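Local coordinates for chorismate synthase (Aquifex aeolicus, PDB 1Q1L), which probably catalyses the last step of chorismate biosynthesis, a reduced-FMN-dependent elimination of phosphate from 5-enolpyruvylshikimate 3-phosphate, at residues A[160-165]-A[235-240]; A[28-33]-A[382-387]; A[286-291]-A[298-303]. All blocks are in the same frame, centred on the assembly; numbering follows the deposited sequence. Where two conformers were deposited one is given.

Contact 1: residues A[160-165]-A[235-240]; sequences GIKIGS and ALNVPP
Ile161 lies across the backbone of Asn237 where two neighbouring antiparallel strands, 162-170 and 229-236, meet at their ends in a five-stranded sheet of the beta-alpha-beta sandwich. Its two branches divide the work. CG1 stands anti to the carbonyl carbon (chi1 -69°) and reaches the peptide oxygen Asn237 O at 3.4 Å, and the extended chain then carries CD1 to within 4.2 Å of Pro239 CD, the two side chains crossing at about a right angle. CG2 turns instead to the CG2 methyl of Val238, 4.1 Å away. An alanine here would strip off both branches and is likely to open a gap beside Val238 and Pro239 and leave the chain after strand 229-236 less firmly held. Within the sheet, Lys162 and Leu236 form a hydrogen-bonded pair, Lys162 N giving to Leu236 O at 3.2 Å while Leu236 N returns a bond to Lys162 O. Next along, Ile163 and Ala235 form a non-hydrogen-bonded pair on the face covered by helix 356-379, where Ile163 CG1 rests 3.8 Å from Ala235 CB. Leu236 points to the opposite face, against Leu190 of helix 187-197. Gly160 closes helix 142-157 in a Schellman motif, and its carbonyl is gripped from the other segment: Asn237 ND2 donates to Gly160 O over 3.0 Å, with the donor tilted 22° from the carbonyl plane.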
ATOM      1  N   GLY A 160      -8.108  21.312  17.529  1.00 33.51           N
ATOM      2  CA  GLY A 160      -8.443  21.234  18.940  1.00 33.90           C
ATOM      3  C   GLY A 160      -8.255  19.854  19.537  1.00 35.20           C
ATOM      4  O   GLY A 160      -8.647  19.610  20.684  1.00 34.89           O
ATOM      5  N   ILE A 161      -7.645  18.953  18.769  1.00 33.32           N
ATOM      6  CA  ILE A 161      -7.408  17.585  19.227  1.00 32.54           C
ATOM      7  C   ILE A 161      -6.123  17.532  20.053  1.00 34.34           C
ATOM      8  O   ILE A 161      -5.038  17.868  19.577  1.00 34.58           O
ATOM      9  CB  ILE A 161      -7.347  16.602  18.022  1.00 32.14           C
ATOM     10  CG1 ILE A 161      -8.747  16.475  17.396  1.00 31.08           C
ATOM     11  CG2 ILE A 161      -6.819  15.244  18.466  1.00 30.52           C
ATOM     12  CD1 ILE A 161      -8.800  15.680  16.101  1.00 30.24           C
ATOM     13  N   LYS A 162      -6.264  17.116  21.307  0.50 32.87           N
ATOM     14  CA  LYS A 162      -5.079  17.027  22.268  0.50 32.88           C
ATOM     15  C   LYS A 162      -4.703  15.482  22.639  0.50 32.99           C
ATOM     16  O   LYS A 162      -5.631  14.606  22.944  0.50 32.44           O
ATOM     17  CB  LYS A 162      -5.401  17.927  23.693  0.50 36.65           C
ATOM     18  CG  LYS A 162      -5.893  19.669  23.391  0.50 41.73           C
ATOM     19  CD  LYS A 162      -6.452  20.510  24.936  0.50 43.93           C
ATOM     20  CE  LYS A 162      -7.203  22.160  24.587  0.50 47.26           C
ATOM     21  NZ  LYS A 162      -8.497  22.081  23.464  0.50 52.35           N
ATOM     22  N   ILE A 163      -3.411  15.187  22.617  1.00 30.80           N
ATOM     23  CA  ILE A 163      -2.940  13.861  22.932  1.00 31.26           C
ATOM     24  C   ILE A 163      -2.052  13.970  24.161  1.00 30.72           C
ATOM     25  O   ILE A 163      -1.278  14.915  24.296  1.00 32.37           O
ATOM     26  CB  ILE A 163      -2.185  13.263  21.728  1.00 29.46           C
ATOM     27  CG1 ILE A 163      -3.206  12.977  20.613  1.00 33.01           C
ATOM     28  CG2 ILE A 163      -1.425  12.034  22.147  1.00 25.19           C
ATOM     29  CD1 ILE A 163      -2.665  12.238  19.430  1.00 35.60           C
ATOM     30  N   GLY A 164      -2.192  13.016  25.074  1.00 29.56           N
ATOM     31  CA  GLY A 164      -1.389  13.039  26.277  1.00 26.49           C
ATOM     32  C   GLY A 164      -1.306  11.648  26.841  1.00 26.96           C
ATOM     33  O   GLY A 164      -1.898  10.723  26.282  1.00 27.30           O
ATOM     34  N   SER A 165      -0.589  11.497  27.953  1.00 26.62           N
ATOM     35  CA  SER A 165      -0.433  10.195  28.581  1.00 26.72           C
ATOM     36  C   SER A 165       0.150  10.318  29.984  1.00 27.47           C
ATOM     37  O   SER A 165       0.460  11.410  30.458  1.00 26.99           O
ATOM     38  CB  SER A 165       0.490   9.314  27.738  1.00 25.23           C
ATOM     39  OG  SER A 165       1.808   9.833  27.730  1.00 22.96           O
ATOM     40  N   ALA A 235      -6.472  10.751  23.667  1.00 24.90           N
ATOM     41  CA  ALA A 235      -6.623  11.812  22.683  1.00 26.36           C
ATOM     42  C   ALA A 235      -7.993  12.406  22.963  1.00 27.55           C
ATOM     43  O   ALA A 235      -8.980  11.672  23.069  1.00 25.03           O
ATOM     44  CB  ALA A 235      -6.566  11.248  21.266  1.00 21.80           C
ATOM     45  N   LEU A 236      -8.050  13.728  23.095  1.00 27.80           N
ATOM     46  CA  LEU A 236      -9.299  14.420  23.385  1.00 30.05           C
ATOM     47  C   LEU A 236      -9.846  15.190  22.189  1.00 32.65           C
ATOM     48  O   LEU A 236      -9.091  15.658  21.337  1.00 29.83           O
ATOM     49  CB  LEU A 236      -9.100  15.397  24.548  1.00 30.89           C
ATOM     50  CG  LEU A 236      -8.538  14.820  25.850  1.00 33.23           C
ATOM     51  CD1 LEU A 236      -8.416  15.910  26.896  1.00 33.58           C
ATOM     52  CD2 LEU A 236      -9.450  13.708  26.340  1.00 31.94           C
ATOM     53  N   ASN A 237     -11.173  15.307  22.148  1.00 32.92           N
ATOM     54  CA  ASN A 237     -11.888  16.033  21.103  1.00 32.98           C
ATOM     55  C   ASN A 237     -11.825  15.418  19.714  1.00 33.29           C
ATOM     56  O   ASN A 237     -11.874  16.128  18.708  1.00 31.29           O
ATOM     57  CB  ASN A 237     -11.400  17.482  21.046  1.00 35.14           C
ATOM     58  CG  ASN A 237     -11.589  18.203  22.367  1.00 35.45           C
ATOM     59  OD1 ASN A 237     -12.670  18.170  22.948  1.00 34.45           O
ATOM     60  ND2 ASN A 237     -10.534  18.860  22.848  1.00 35.67           N
ATOM     61  N   VAL A 238     -11.714  14.096  19.655  1.00 31.48           N
ATOM     62  CA  VAL A 238     -11.685  13.411  18.377  1.00 29.94           C
ATOM     63  C   VAL A 238     -13.148  13.205  18.001  1.00 31.55           C
ATOM     64  O   VAL A 238     -13.922  12.638  18.770  1.00 29.30           O
ATOM     65  CB  VAL A 238     -10.977  12.044  18.487  1.00 31.29           C
ATOM     66  CG1 VAL A 238     -11.045  11.303  17.154  1.00 28.94           C
ATOM     67  CG2 VAL A 238      -9.526  12.249  18.901  1.00 25.98           C
ATOM     68  N   PRO A 239     -13.552  13.683  16.818  1.00 32.00           N
ATOM     69  CA  PRO A 239     -14.945  13.518  16.402  1.00 31.26           C
ATOM     70  C   PRO A 239     -15.273  12.061  16.097  1.00 31.96           C
ATOM     71  O   PRO A 239     -14.375  11.240  15.910  1.00 32.09           O
ATOM     72  CB  PRO A 239     -15.031  14.396  15.158  1.00 31.09           C
ATOM     73  CG  PRO A 239     -13.667  14.212  14.551  1.00 32.70           C
ATOM     74  CD  PRO A 239     -12.758  14.337  15.760  1.00 31.46           C
ATOM     75  N   PRO A 240     -16.570  11.724  16.044  1.00 30.96           N
ATOM     76  CA  PRO A 240     -17.012  10.361  15.752  1.00 31.92           C
ATOM     77  C   PRO A 240     -16.852  10.185  14.252  1.00 31.40           C
ATOM     78  O   PRO A 240     -16.917  11.164  13.517  1.00 31.59           O
ATOM     79  CB  PRO A 240     -18.498  10.377  16.128  1.00 29.31           C
ATOM     80  CG  PRO A 240     -18.678  11.628  16.930  1.00 28.83           C
ATOM     81  CD  PRO A 240     -17.725  12.592  16.317  1.00 30.56           C
TER

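Contact 2: residues A[28-33]-A[382-387]; sequences GIPANL and DFMEEV
A single backbone bridge joins Ala31 to Phe383: Ala31 N gives a nearly straight bond of 2.7 Å to Asp382 O, and Met384 N returns one of 3.0 Å to Ala31 O, arriving almost in line with the carbonyl. Phe383 holds the N-cap position of helix 384-399, and the N-H of the first helical residue, Met384, is taken by the loop carbonyl of Ala31. The side chain of Met384, a selenomethionine, bends at both chi2 (-52°) and chi3 and wedges against the loop: its CG meets Leu33 CB at 3.9 Å, and SE sits 3.9 Å from Pro30 CB. One turn further on, Val387 CG2 approaches Pro30 CG at 3.9 Å, the valine crossing the proline ring at about a right angle. Phe383 leads away from the loop, and one face of its ring is covered by Glu386 CB, 3.4 Å above the plane and over the centre. Glu386 also reaches back along the chain, its OE1 accepting from Asp382 N at 2.8 Å, which ties the first turn to the residue ahead of the cap. The polar ends look to other subunits: Asp382 OD2 forms salt bridges with Lys124 of a second subunit and Lys378 of a third, the same Lys378 also pairs with Glu386 OE1, and Glu385 OE1 is bonded to Asn126 of the second. The whole is a C-terminal helix whose N-terminal end is docked on a loop by a single backbone bridge and built into the interfaces of the tetramer.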
ATOM      1  N   GLY A  28       2.356  14.049   3.303  1.00 28.58           N
ATOM      2  CA  GLY A  28       0.911  14.080   3.439  1.00 26.94           C
ATOM      3  C   GLY A  28       0.342  15.168   4.324  1.00 26.08           C
ATOM      4  O   GLY A  28      -0.865  15.424   4.273  1.00 24.97           O
ATOM      5  N   ILE A  29       1.177  15.801   5.151  1.00 24.64           N
ATOM      6  CA  ILE A  29       0.672  16.881   6.004  1.00 26.81           C
ATOM      7  C   ILE A  29       0.320  18.043   5.082  1.00 26.05           C
ATOM      8  O   ILE A  29       1.126  18.439   4.250  1.00 29.81           O
ATOM      9  CB  ILE A  29       1.720  17.345   7.031  1.00 24.88           C
ATOM     10  CG1 ILE A  29       2.095  16.179   7.953  1.00 26.66           C
ATOM     11  CG2 ILE A  29       1.147  18.485   7.872  1.00 24.51           C
ATOM     12  CD1 ILE A  29       0.995  15.774   8.916  1.00 27.57           C
ATOM     13  N   PRO A  30      -0.894  18.598   5.211  1.00 27.55           N
ATOM     14  CA  PRO A  30      -1.290  19.713   4.342  1.00 27.20           C
ATOM     15  C   PRO A  30      -0.369  20.918   4.408  1.00 28.98           C
ATOM     16  O   PRO A  30       0.388  21.094   5.369  1.00 27.49           O
ATOM     17  CB  PRO A  30      -2.699  20.046   4.821  1.00 26.40           C
ATOM     18  CG  PRO A  30      -3.195  18.720   5.355  1.00 26.67           C
ATOM     19  CD  PRO A  30      -1.996  18.218   6.111  1.00 25.07           C
ATOM     20  N   ALA A  31      -0.452  21.744   3.370  1.00 29.08           N
ATOM     21  CA  ALA A  31       0.340  22.964   3.269  1.00 30.08           C
ATOM     22  C   ALA A  31      -0.253  24.056   4.150  1.00 30.17           C
ATOM     23  O   ALA A  31      -1.451  24.055   4.434  1.00 30.06           O
ATOM     24  CB  ALA A  31       0.366  23.450   1.816  1.00 27.92           C
ATOM     25  N   ASN A  32       0.602  24.985   4.570  1.00 29.50           N
ATOM     26  CA  ASN A  32       0.208  26.129   5.381  1.00 29.28           C
ATOM     27  C   ASN A  32       0.020  25.840   6.865  1.00 30.14           C
ATOM     28  O   ASN A  32      -0.652  26.592   7.568  1.00 29.83           O
ATOM     29  CB  ASN A  32      -1.057  26.777   4.797  1.00 30.10           C
ATOM     30  CG  ASN A  32      -0.839  27.317   3.383  1.00 35.58           C
ATOM     31  OD1 ASN A  32      -1.794  27.627   2.668  1.00 37.05           O
ATOM     32  ND2 ASN A  32       0.422  27.436   2.980  1.00 31.57           N
ATOM     33  N   LEU A  33       0.613  24.748   7.334  1.00 29.40           N
ATOM     34  CA  LEU A  33       0.554  24.390   8.748  1.00 28.51           C
ATOM     35  C   LEU A  33       1.791  24.980   9.419  1.00 30.61           C
ATOM     36  O   LEU A  33       2.917  24.671   9.033  1.00 31.05           O
ATOM     37  CB  LEU A  33       0.592  22.871   8.935  1.00 25.96           C
ATOM     38  CG  LEU A  33       0.764  22.423  10.398  1.00 24.52           C
ATOM     39  CD1 LEU A  33      -0.546  22.657  11.149  1.00 24.46           C
ATOM     40  CD2 LEU A  33       1.164  20.948  10.469  1.00 23.04           C
ATOM     41  N   ASP A 382      -5.400  19.429   0.808  1.00 37.26           N
ATOM     42  CA  ASP A 382      -3.985  19.671   0.554  1.00 36.11           C
ATOM     43  C   ASP A 382      -3.449  20.901   1.296  1.00 33.87           C
ATOM     44  O   ASP A 382      -2.237  21.106   1.378  1.00 32.63           O
ATOM     45  CB  ASP A 382      -3.741  19.796  -0.956  1.00 37.67           C
ATOM     46  CG  ASP A 382      -3.993  18.484  -1.702  1.00 39.94           C
ATOM     47  OD1 ASP A 382      -3.363  17.463  -1.346  1.00 41.54           O
ATOM     48  OD2 ASP A 382      -4.812  18.471  -2.644  1.00 38.75           O
ATOM     49  N   PHE A 383      -4.351  21.723   1.824  1.00 31.98           N
ATOM     50  CA  PHE A 383      -3.948  22.896   2.603  1.00 32.18           C
ATOM     51  C   PHE A 383      -4.868  23.032   3.810  1.00 31.37           C
ATOM     52  O   PHE A 383      -6.030  22.638   3.759  1.00 28.82           O
ATOM     53  CB  PHE A 383      -3.953  24.184   1.761  1.00 31.99           C
ATOM     54  CG  PHE A 383      -5.182  24.371   0.914  1.00 34.03           C
ATOM     55  CD1 PHE A 383      -5.362  23.631  -0.252  1.00 34.34           C
ATOM     56  CD2 PHE A 383      -6.139  25.320   1.260  1.00 34.08           C
ATOM     57  CE1 PHE A 383      -6.475  23.839  -1.064  1.00 36.53           C
ATOM     58  CE2 PHE A 383      -7.260  25.536   0.453  1.00 36.47           C
ATOM     59  CZ  PHE A 383      -7.426  24.794  -0.713  1.00 36.17           C
HETATM   60  N   MSE A 384      -4.333  23.582   4.894  1.00 32.65           N
HETATM   61  CA  MSE A 384      -5.066  23.721   6.148  1.00 33.35           C
HETATM   62  C   MSE A 384      -6.431  24.389   6.090  1.00 34.42           C
HETATM   63  O   MSE A 384      -7.369  23.949   6.758  1.00 33.57           O
HETATM   64  CB  MSE A 384      -4.188  24.427   7.179  1.00 32.67           C
HETATM   65  CG  MSE A 384      -2.983  23.603   7.616  1.00 35.84           C
HETATM   66 SE   MSE A 384      -3.453  21.805   8.206  1.00 37.98          SE
HETATM   67  CE  MSE A 384      -4.684  22.281   9.627  1.00 33.85           C
ATOM     68  N   GLU A 385      -6.546  25.451   5.303  1.00 35.39           N
ATOM     69  CA  GLU A 385      -7.807  26.164   5.164  1.00 36.45           C
ATOM     70  C   GLU A 385      -8.893  25.208   4.657  1.00 36.39           C
ATOM     71  O   GLU A 385     -10.034  25.228   5.119  1.00 35.32           O
ATOM     72  CB  GLU A 385      -7.641  27.324   4.177  1.00 38.22           C
ATOM     73  CG  GLU A 385      -6.631  28.415   4.588  1.00 41.51           C
ATOM     74  CD  GLU A 385      -5.174  27.934   4.708  1.00 43.74           C
ATOM     75  OE1 GLU A 385      -4.630  27.325   3.755  1.00 30.59           O
ATOM     76  OE2 GLU A 385      -4.565  28.194   5.775  1.00 47.18           O
ATOM     77  N   GLU A 386      -8.517  24.367   3.701  1.00 35.86           N
ATOM     78  CA  GLU A 386      -9.423  23.398   3.082  1.00 35.39           C
ATOM     79  C   GLU A 386      -9.861  22.298   4.064  1.00 34.92           C
ATOM     80  O   GLU A 386     -11.048  21.974   4.169  1.00 33.15           O
ATOM     81  CB  GLU A 386      -8.706  22.784   1.875  1.00 37.30           C
ATOM     82  CG  GLU A 386      -9.491  21.789   1.064  1.00 39.44           C
ATOM     83  CD  GLU A 386      -8.760  21.415  -0.220  1.00 43.00           C
ATOM     84  OE1 GLU A 386      -7.655  20.824  -0.146  1.00 36.96           O
ATOM     85  OE2 GLU A 386      -9.295  21.729  -1.305  1.00 44.83           O
ATOM     86  N   VAL A 387      -8.894  21.733   4.776  1.00 33.45           N
ATOM     87  CA  VAL A 387      -9.166  20.674   5.738  1.00 34.47           C
ATOM     88  C   VAL A 387     -10.002  21.186   6.914  1.00 33.03           C
ATOM     89  O   VAL A 387     -10.937  20.521   7.354  1.00 32.48           O
ATOM     90  CB  VAL A 387      -7.846  20.071   6.270  1.00 34.62           C
ATOM     91  CG1 VAL A 387      -8.140  18.916   7.215  1.00 35.13           C
ATOM     92  CG2 VAL A 387      -6.990  19.595   5.105  1.00 36.02           C
TER

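Contact 3: residues A[286-291]-A[298-303]; sequences HDEIGW and FRHSNN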
ATOM      1  N   HIS A 286     -21.276  -1.445  28.991  1.00 44.52           N
ATOM      2  CA  HIS A 286     -22.019  -0.575  28.086  1.00 44.69           C
ATOM      3  C   HIS A 286     -21.966   0.899  28.461  1.00 43.92           C
ATOM      4  O   HIS A 286     -22.255   1.271  29.596  1.00 45.10           O
ATOM      5  CB  HIS A 286     -23.484  -1.019  28.027  1.00 45.13           C
ATOM      6  CG  HIS A 286     -24.355  -0.120  27.205  1.00 46.34           C
ATOM      7  ND1 HIS A 286     -24.199   0.027  25.843  1.00 45.71           N
ATOM      8  CD2 HIS A 286     -25.381   0.690  27.556  1.00 45.71           C
ATOM      9  CE1 HIS A 286     -25.091   0.892  25.391  1.00 45.71           C
ATOM     10  NE2 HIS A 286     -25.820   1.309  26.410  1.00 45.37           N
ATOM     11  N   ASP A 287     -21.593   1.737  27.500  1.00 43.16           N
ATOM     12  CA  ASP A 287     -21.536   3.171  27.739  1.00 42.18           C
ATOM     13  C   ASP A 287     -22.876   3.756  27.298  1.00 41.50           C
ATOM     14  O   ASP A 287     -23.175   3.818  26.107  1.00 40.88           O
ATOM     15  CB  ASP A 287     -20.389   3.813  26.951  1.00 41.74           C
ATOM     16  CG  ASP A 287     -19.025   3.282  27.362  1.00 43.55           C
ATOM     17  OD1 ASP A 287     -18.726   3.269  28.580  1.00 41.44           O
ATOM     18  OD2 ASP A 287     -18.248   2.886  26.463  1.00 41.74           O
ATOM     19  N   GLU A 288     -23.682   4.171  28.271  1.00 41.32           N
ATOM     20  CA  GLU A 288     -25.001   4.734  28.001  1.00 40.94           C
ATOM     21  C   GLU A 288     -24.975   5.923  27.042  1.00 38.37           C
ATOM     22  O   GLU A 288     -24.194   6.862  27.211  1.00 37.73           O
ATOM     23  CB  GLU A 288     -25.674   5.151  29.315  1.00 42.15           C
ATOM     24  CG  GLU A 288     -27.071   5.740  29.129  1.00 46.68           C
ATOM     25  CD  GLU A 288     -27.737   6.124  30.441  1.00 47.98           C
ATOM     26  OE1 GLU A 288     -28.889   6.606  30.399  1.00 47.89           O
ATOM     27  OE2 GLU A 288     -27.115   5.948  31.511  1.00 49.80           O
ATOM     28  N   ILE A 289     -25.846   5.876  26.040  1.00 36.83           N
ATOM     29  CA  ILE A 289     -25.935   6.944  25.056  1.00 38.89           C
ATOM     30  C   ILE A 289     -26.792   8.107  25.540  1.00 39.81           C
ATOM     31  O   ILE A 289     -27.916   7.919  26.019  1.00 40.11           O
ATOM     32  CB  ILE A 289     -26.521   6.432  23.726  1.00 39.97           C
ATOM     33  CG1 ILE A 289     -25.595   5.367  23.132  1.00 41.66           C
ATOM     34  CG2 ILE A 289     -26.697   7.600  22.754  1.00 41.52           C
ATOM     35  CD1 ILE A 289     -26.047   4.827  21.795  1.00 42.03           C
ATOM     36  N   GLY A 290     -26.238   9.306  25.412  1.00 37.75           N
ATOM     37  CA  GLY A 290     -26.935  10.512  25.804  1.00 38.80           C
ATOM     38  C   GLY A 290     -27.050  11.419  24.594  1.00 38.67           C
ATOM     39  O   GLY A 290     -26.476  11.131  23.546  1.00 38.49           O
ATOM     40  N   TRP A 291     -27.786  12.513  24.731  1.00 38.58           N
ATOM     41  CA  TRP A 291     -27.972  13.447  23.628  1.00 39.84           C
ATOM     42  C   TRP A 291     -28.417  14.794  24.178  1.00 41.98           C
ATOM     43  O   TRP A 291     -29.108  14.860  25.200  1.00 41.97           O
ATOM     44  CB  TRP A 291     -29.035  12.913  22.664  1.00 40.14           C
ATOM     45  CG  TRP A 291     -29.316  13.806  21.487  1.00 43.28           C
ATOM     46  CD1 TRP A 291     -28.688  13.793  20.273  1.00 44.25           C
ATOM     47  CD2 TRP A 291     -30.290  14.859  21.420  1.00 44.31           C
ATOM     48  NE1 TRP A 291     -29.210  14.767  19.454  1.00 42.95           N
ATOM     49  CE2 TRP A 291     -30.195  15.437  20.134  1.00 44.46           C
ATOM     50  CE3 TRP A 291     -31.234  15.370  22.324  1.00 44.04           C
ATOM     51  CZ2 TRP A 291     -31.006  16.503  19.728  1.00 44.45           C
ATOM     52  CZ3 TRP A 291     -32.041  16.429  21.919  1.00 43.89           C
ATOM     53  CH2 TRP A 291     -31.921  16.984  20.632  1.00 44.58           C
ATOM     54  N   PHE A 298     -23.582  11.595  22.694  1.00 36.75           N
ATOM     55  CA  PHE A 298     -22.392  11.392  23.504  1.00 37.30           C
ATOM     56  C   PHE A 298     -22.639  10.189  24.408  1.00 37.20           C
ATOM     57  O   PHE A 298     -23.697   9.561  24.326  1.00 37.40           O
ATOM     58  CB  PHE A 298     -22.058  12.638  24.337  1.00 37.64           C
ATOM     59  CG  PHE A 298     -23.173  13.096  25.241  1.00 39.81           C
ATOM     60  CD1 PHE A 298     -24.246  13.819  24.733  1.00 40.11           C
ATOM     61  CD2 PHE A 298     -23.141  12.808  26.605  1.00 40.13           C
ATOM     62  CE1 PHE A 298     -25.273  14.254  25.566  1.00 42.41           C
ATOM     63  CE2 PHE A 298     -24.164  13.236  27.452  1.00 42.08           C
ATOM     64  CZ  PHE A 298     -25.233  13.962  26.932  1.00 41.17           C
ATOM     65  N   ARG A 299     -21.667   9.852  25.248  1.00 35.82           N
ATOM     66  CA  ARG A 299     -21.810   8.702  26.145  1.00 37.95           C
ATOM     67  C   ARG A 299     -21.651   9.145  27.597  1.00 37.55           C
ATOM     68  O   ARG A 299     -20.979  10.138  27.868  1.00 34.98           O
ATOM     69  CB  ARG A 299     -20.757   7.638  25.806  1.00 37.85           C
ATOM     70  CG  ARG A 299     -20.745   7.202  24.337  1.00 40.87           C
ATOM     71  CD  ARG A 299     -22.001   6.435  23.946  1.00 43.76           C
ATOM     72  NE  ARG A 299     -21.940   5.939  22.570  1.00 48.25           N
ATOM     73  CZ  ARG A 299     -21.935   6.717  21.489  1.00 51.63           C
ATOM     74  NH1 ARG A 299     -21.990   8.037  21.611  1.00 54.04           N
ATOM     75  NH2 ARG A 299     -21.876   6.176  20.278  1.00 52.32           N
ATOM     76  N   HIS A 300     -22.261   8.408  28.523  1.00 38.01           N
ATOM     77  CA  HIS A 300     -22.187   8.752  29.942  1.00 38.73           C
ATOM     78  C   HIS A 300     -20.993   8.141  30.672  1.00 38.18           C
ATOM     79  O   HIS A 300     -20.703   8.495  31.816  1.00 39.02           O
ATOM     80  CB  HIS A 300     -23.497   8.375  30.637  1.00 38.67           C
ATOM     81  CG  HIS A 300     -24.655   9.230  30.224  1.00 39.60           C
ATOM     82  ND1 HIS A 300     -24.713  10.581  30.495  1.00 41.45           N
ATOM     83  CD2 HIS A 300     -25.771   8.941  29.512  1.00 39.55           C
ATOM     84  CE1 HIS A 300     -25.813  11.088  29.967  1.00 41.06           C
ATOM     85  NE2 HIS A 300     -26.471  10.114  29.364  1.00 40.82           N
ATOM     86  N   SER A 301     -20.313   7.214  30.005  1.00 36.37           N
ATOM     87  CA  SER A 301     -19.117   6.576  30.545  1.00 34.23           C
ATOM     88  C   SER A 301     -18.261   6.234  29.325  1.00 34.60           C
ATOM     89  O   SER A 301     -18.725   6.372  28.191  1.00 33.18           O
ATOM     90  CB  SER A 301     -19.465   5.314  31.334  1.00 33.57           C
ATOM     91  OG  SER A 301     -20.188   4.400  30.537  1.00 31.43           O
ATOM     92  N   ASN A 302     -17.026   5.791  29.541  1.00 33.16           N
ATOM     93  CA  ASN A 302     -16.157   5.489  28.411  1.00 33.56           C
ATOM     94  C   ASN A 302     -15.305   4.239  28.597  1.00 32.90           C
ATOM     95  O   ASN A 302     -14.079   4.284  28.481  1.00 34.69           O
ATOM     96  CB  ASN A 302     -15.269   6.708  28.122  1.00 30.16           C
ATOM     97  CG  ASN A 302     -14.573   6.623  26.774  1.00 29.97           C
ATOM     98  OD1 ASN A 302     -15.079   6.010  25.836  1.00 26.69           O
ATOM     99  ND2 ASN A 302     -13.415   7.263  26.670  1.00 23.80           N
ATOM    100  N   ASN A 303     -15.968   3.122  28.876  1.00 30.96           N
ATOM    101  CA  ASN A 303     -15.282   1.854  29.064  1.00 31.55           C
ATOM    102  C   ASN A 303     -14.781   1.321  27.733  1.00 31.11           C
ATOM    103  O   ASN A 303     -13.907   0.458  27.698  1.00 32.76           O
ATOM    104  CB  ASN A 303     -16.222   0.830  29.698  1.00 32.03           C
ATOM    105  CG  ASN A 303     -16.711   1.266  31.055  1.00 33.17           C
ATOM    106  OD1 ASN A 303     -15.915   1.557  31.946  1.00 32.31           O
ATOM    107  ND2 ASN A 303     -18.027   1.319  31.221  1.00 32.95           N
TER
HETATM  108  O   HOH W   1     -22.889   4.383  30.954  1.00 44.74           O
HETATM  109  O   HOH W   2     -22.172   3.033  23.662  1.00 44.66           O
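The ring of Phe298 lies flat over the backbone of Gly290, its partner across a short beta hairpin of strands 289-292 and 296-299. Gly290 C is 3.5 Å above the ring plane, toward the rim, and Gly290 CA makes a CH-pi contact with the centroid at 4.1 Å. The ring arrives there because its CG is wedged between backbone N and carbonyl carbon (chi1 57°), which turns it back across the neighbouring strand; a CB on Gly290 would run into both the Phe298 ring and His300 NE2, so the missing side chain makes room for the two rings. The imidazole of His300 is met at its edge by Glu288, whose CB lies in the ring plane and whose CG comes within 3.5 Å of His300 CD2; carboxylate and ring planes stand 65° apart. On the other face of the hairpin, Ile289 and Arg299 run side by side, with Ile289 CD1 over one face of the guanidinium and a water in its plane at the edge. That water links Arg299 NE to Asp287 O, and Glu308 is the charge partner of the guanidinium.

Gly290 and Phe298 are a hydrogen-bonded pair: Gly290 N gives a straight bond of 2.8 Å to Phe298 O, and Phe298 N answers to Gly290 O. Beyond the strands, His300 N bonds to Glu288 O in the carbonyl plane, prolonging the pairing. The open end is fastened by the buried carboxylate of Asp287, whose OD2 also accepts from Leu304 N. Two donors grip its other oxygen: Asn303 N comes to Asp287 OD1 from the syn side at 2.8 Å, and Ser301 OG takes the anti lone pair of Asp287 OD1 at 2.7 Å, accepting in turn from a water bound to Glu288 N.

How the contacts relate
None of the three contacts touches another, but helices and neighbouring strands connect them. The centres of contacts 1 and 2 are 19 Å apart, with nearest atoms about 9 Å apart, and two helices span the interval: helix 142-157 offers Leu156 to contact 1 and Phe155 to contact 2, while helix 384-399, which starts in contact 2, presents Phe391 to Pro239. Contact 3 lies 17 Å from contact 1, centre to centre, and 33 Å from contact 2. Its Asn302 is bonded to Pro316 O, next to Ile317, which pairs with Ala235 of contact 1. All three lie away from the predicted FMN and NADP sites.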